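PDB 3AII: glutamyl-tRNA synthetase from Methanothermobacter thermautotrophicus, which probably attaches glutamate to tRNA in two steps, activating it with ATP to Glu-AMP and then transferring it to the acceptor end of the tRNA. Local coordinates for residues 99-104 and 131-136. Residues are numbered along the deposited sequence; the frame is centred on the assembly and turned at random.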
ATOM      1  N   LEU A  99      11.026 -10.981  14.832  1.00 14.61           N
ATOM      2  CA  LEU A  99      10.113  -9.873  14.597  1.00 14.92           C
ATOM      3  C   LEU A  99       8.869 -10.408  13.914  1.00 15.82           C
ATOM      4  O   LEU A  99       8.859 -11.548  13.447  1.00 14.75           O
ATOM      5  CB  LEU A  99      10.797  -8.831  13.720  1.00 19.33           C
ATOM      6  CG  LEU A  99      12.111  -8.301  14.308  1.00 21.49           C
ATOM      7  CD1 LEU A  99      13.247  -8.467  13.303  1.00 22.22           C
ATOM      8  CD2 LEU A  99      11.955  -6.851  14.722  1.00 23.61           C
ATOM      9  N   ARG A 100       7.810  -9.615  13.870  1.00 15.26           N
ATOM     10  CA  ARG A 100       6.625 -10.055  13.142  1.00 14.82           C
ATOM     11  C   ARG A 100       6.014  -8.911  12.351  1.00 17.37           C
ATOM     12  O   ARG A 100       6.250  -7.721  12.642  1.00 17.59           O
ATOM     13  CB  ARG A 100       5.588 -10.687  14.090  1.00 15.29           C
ATOM     14  CG  ARG A 100       4.623  -9.690  14.769  1.00 24.16           C
ATOM     15  CD  ARG A 100       5.291  -8.723  15.715  1.00 22.60           C
ATOM     16  NE  ARG A 100       4.426  -8.453  16.875  1.00 19.29           N
ATOM     17  CZ  ARG A 100       3.623  -7.398  16.990  1.00 18.98           C
ATOM     18  NH1 ARG A 100       3.553  -6.476  16.029  1.00 22.06           N
ATOM     19  NH2 ARG A 100       2.878  -7.263  18.083  1.00 17.19           N
ATOM     20  N   PHE A 101       5.268  -9.273  11.309  1.00 11.09           N
ATOM     21  CA  PHE A 101       4.463  -8.318  10.552  1.00  9.86           C
ATOM     22  C   PHE A 101       3.060  -8.876  10.692  1.00 16.61           C
ATOM     23  O   PHE A 101       2.834 -10.040  10.363  1.00 14.66           O
ATOM     24  CB  PHE A 101       4.867  -8.281   9.072  1.00 15.31           C
ATOM     25  CG  PHE A 101       3.906  -7.513   8.205  1.00 17.53           C
ATOM     26  CD1 PHE A 101       3.601  -6.188   8.492  1.00 16.60           C
ATOM     27  CD2 PHE A 101       3.294  -8.115   7.122  1.00 15.08           C
ATOM     28  CE1 PHE A 101       2.697  -5.476   7.703  1.00 17.67           C
ATOM     29  CE2 PHE A 101       2.388  -7.427   6.330  1.00 14.70           C
ATOM     30  CZ  PHE A 101       2.082  -6.105   6.622  1.00 17.91           C
ATOM     31  N   ALA A 102       2.134  -8.074  11.208  1.00 15.22           N
ATOM     32  CA  ALA A 102       0.844  -8.625  11.659  1.00 14.81           C
ATOM     33  C   ALA A 102      -0.357  -7.846  11.136  1.00 18.71           C
ATOM     34  O   ALA A 102      -1.014  -7.119  11.895  1.00 19.17           O
ATOM     35  CB  ALA A 102       0.806  -8.687  13.191  1.00 16.62           C
ATOM     36  N   PRO A 103      -0.674  -8.013   9.843  1.00 15.82           N
ATOM     37  CA  PRO A 103      -1.790  -7.278   9.244  1.00 16.11           C
ATOM     38  C   PRO A 103      -3.124  -7.950   9.515  1.00 16.24           C
ATOM     39  O   PRO A 103      -3.159  -9.155   9.777  1.00 18.56           O
ATOM     40  CB  PRO A 103      -1.482  -7.349   7.743  1.00 15.71           C
ATOM     41  CG  PRO A 103      -0.771  -8.676   7.583  1.00 15.67           C
ATOM     42  CD  PRO A 103       0.016  -8.881   8.871  1.00 13.41           C
ATOM     43  N   ASN A 104      -4.207  -7.182   9.447  1.00 19.13           N
ATOM     44  CA  ASN A 104      -5.550  -7.765   9.433  1.00 20.67           C
ATOM     45  C   ASN A 104      -5.957  -8.071   8.003  1.00 16.97           C
ATOM     46  O   ASN A 104      -5.542  -7.377   7.074  1.00 24.67           O
ATOM     47  CB  ASN A 104      -6.569  -6.797  10.031  1.00 26.79           C
ATOM     48  CG  ASN A 104      -6.144  -6.268  11.375  1.00 41.26           C
ATOM     49  OD1 ASN A 104      -6.041  -7.020  12.344  1.00 36.32           O
ATOM     50  ND2 ASN A 104      -5.894  -4.965  11.445  1.00 38.77           N
ATOM     51  N   LEU A 131      11.496 -13.548  10.708  1.00 14.78           N
ATOM     52  CA  LEU A 131      10.318 -12.702  10.593  1.00 12.49           C
ATOM     53  C   LEU A 131       9.104 -13.611  10.503  1.00 16.42           C
ATOM     54  O   LEU A 131       9.083 -14.535   9.682  1.00 15.74           O
ATOM     55  CB  LEU A 131      10.393 -11.830   9.342  1.00 15.63           C
ATOM     56  CG  LEU A 131       9.195 -10.920   9.019  1.00 14.64           C
ATOM     57  CD1 LEU A 131       8.959  -9.953  10.184  1.00 15.99           C
ATOM     58  CD2 LEU A 131       9.382 -10.157   7.726  1.00 18.45           C
ATOM     59  N   ILE A 132       8.097 -13.318  11.324  1.00 12.56           N
ATOM     60  CA  ILE A 132       6.850 -14.073  11.331  1.00 14.75           C
ATOM     61  C   ILE A 132       5.739 -13.247  10.670  1.00 14.35           C
ATOM     62  O   ILE A 132       5.571 -12.064  10.962  1.00 16.20           O
ATOM     63  CB  ILE A 132       6.440 -14.432  12.764  1.00 12.79           C
ATOM     64  CG1 ILE A 132       7.499 -15.339  13.411  1.00 13.96           C
ATOM     65  CG2 ILE A 132       5.082 -15.136  12.758  1.00 16.41           C
ATOM     66  CD1 ILE A 132       7.302 -15.541  14.928  1.00 20.94           C
ATOM     67  N   LEU A 133       5.017 -13.859   9.734  1.00 13.08           N
ATOM     68  CA  LEU A 133       3.800 -13.242   9.199  1.00 12.51           C
ATOM     69  C   LEU A 133       2.658 -13.773  10.046  1.00 14.20           C
ATOM     70  O   LEU A 133       2.449 -14.972  10.097  1.00 14.86           O
ATOM     71  CB  LEU A 133       3.582 -13.619   7.727  1.00 12.21           C
ATOM     72  CG  LEU A 133       2.208 -13.213   7.176  1.00 12.60           C
ATOM     73  CD1 LEU A 133       2.034 -11.681   7.195  1.00 13.05           C
ATOM     74  CD2 LEU A 133       2.017 -13.729   5.748  1.00 12.99           C
ATOM     75  N   ARG A 134       1.931 -12.889  10.734  1.00 13.48           N
ATOM     76  CA  ARG A 134       0.812 -13.327  11.548  1.00 14.34           C
ATOM     77  C   ARG A 134      -0.436 -12.615  11.060  1.00 17.42           C
ATOM     78  O   ARG A 134      -0.563 -11.395  11.206  1.00 17.73           O
ATOM     79  CB  ARG A 134       1.057 -13.041  13.034  1.00 13.54           C
ATOM     80  CG  ARG A 134      -0.086 -13.507  13.942  1.00 12.82           C
ATOM     81  CD  ARG A 134       0.268 -13.424  15.456  1.00 14.48           C
ATOM     82  NE  ARG A 134       0.360 -12.031  15.888  1.00 17.59           N
ATOM     83  CZ  ARG A 134       1.321 -11.533  16.668  1.00 18.89           C
ATOM     84  NH1 ARG A 134       1.299 -10.244  16.999  1.00 17.32           N
ATOM     85  NH2 ARG A 134       2.303 -12.311  17.108  1.00 18.66           N
ATOM     86  N   ILE A 135      -1.360 -13.375  10.484  1.00 13.28           N
ATOM     87  CA  ILE A 135      -2.594 -12.785   9.983  1.00 13.42           C
ATOM     88  C   ILE A 135      -3.585 -12.669  11.124  1.00 15.06           C
ATOM     89  O   ILE A 135      -3.990 -13.672  11.722  1.00 15.30           O
ATOM     90  CB  ILE A 135      -3.231 -13.639   8.874  1.00 15.76           C
ATOM     91  CG1 ILE A 135      -2.225 -13.942   7.761  1.00 23.82           C
ATOM     92  CG2 ILE A 135      -4.465 -12.938   8.332  1.00 17.67           C
ATOM     93  CD1 ILE A 135      -1.694 -12.739   7.082  1.00 19.46           C
ATOM     94  N   GLU A 136      -3.970 -11.438  11.438  1.00 13.65           N
ATOM     95  CA  GLU A 136      -4.742 -11.172  12.641  1.00 14.74           C
ATOM     96  C   GLU A 136      -6.230 -11.052  12.297  1.00 18.42           C
ATOM     97  O   GLU A 136      -6.775  -9.955  12.124  1.00 18.93           O
ATOM     98  CB  GLU A 136      -4.164  -9.949  13.366  1.00 16.69           C
ATOM     99  CG  GLU A 136      -2.740 -10.244  13.859  1.00 21.48           C
ATOM    100  CD  GLU A 136      -2.216  -9.298  14.938  1.00 21.57           C
ATOM    101  OE1 GLU A 136      -2.749  -8.171  15.075  1.00 23.01           O
ATOM    102  OE2 GLU A 136      -1.246  -9.695  15.625  1.00 19.88           O
TER
HETATM  103  O   HOH W   1      -3.376  -6.317  12.892  1.00 41.50           O
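L131 meets L99 near the start of two parallel neighbouring strands, its CD1 lying 4.1 Å from L99 CB on the side covered by helix 111-126, which links the strands in a beta-alpha-beta unit. I132 binds through both backbone polar atoms: its N donates to L99 O, and its O receives F101 N at 2.8 Å, nearly in line with the carbonyl (C=O...N 173°). L133 has CG anti to its backbone N, which lays the side chain alongside that of F101; its CD1 is 3.8 Å from F101 CD2 and equally close to P103 CD, itself over one face of the F101 ring. R134 N continues the pairing to F101 O. Its side chain, bent at chi3, brings NH1 over the R100 guanidinium, 3.5 Å from R100 NH2, with the two planes 81° apart; D282 forms salt bridges with both arginines. I135 CD1 reaches P103 CG at 4.2 Å. E136 N bonds P103 O almost straight (176°), carrying the parallel pairing past the strand ends into the predicted 'HIGH' motif, to which P103 and N104 belong. E136 OE2, 3.3 Å from A102 CB, takes NE and NH1 of R134 side-on within the guanidinium plane, while a water joins OE1 to A102 O. A glutamine here would probably weaken the grip on R134, leaving its charge more dependent on D282 and its guanidinium freer to turn. The two carboxylates thus probably offset the charges of the paired arginines, consistent with their close approach in this buried part of the Rossmann-type catalytic domain.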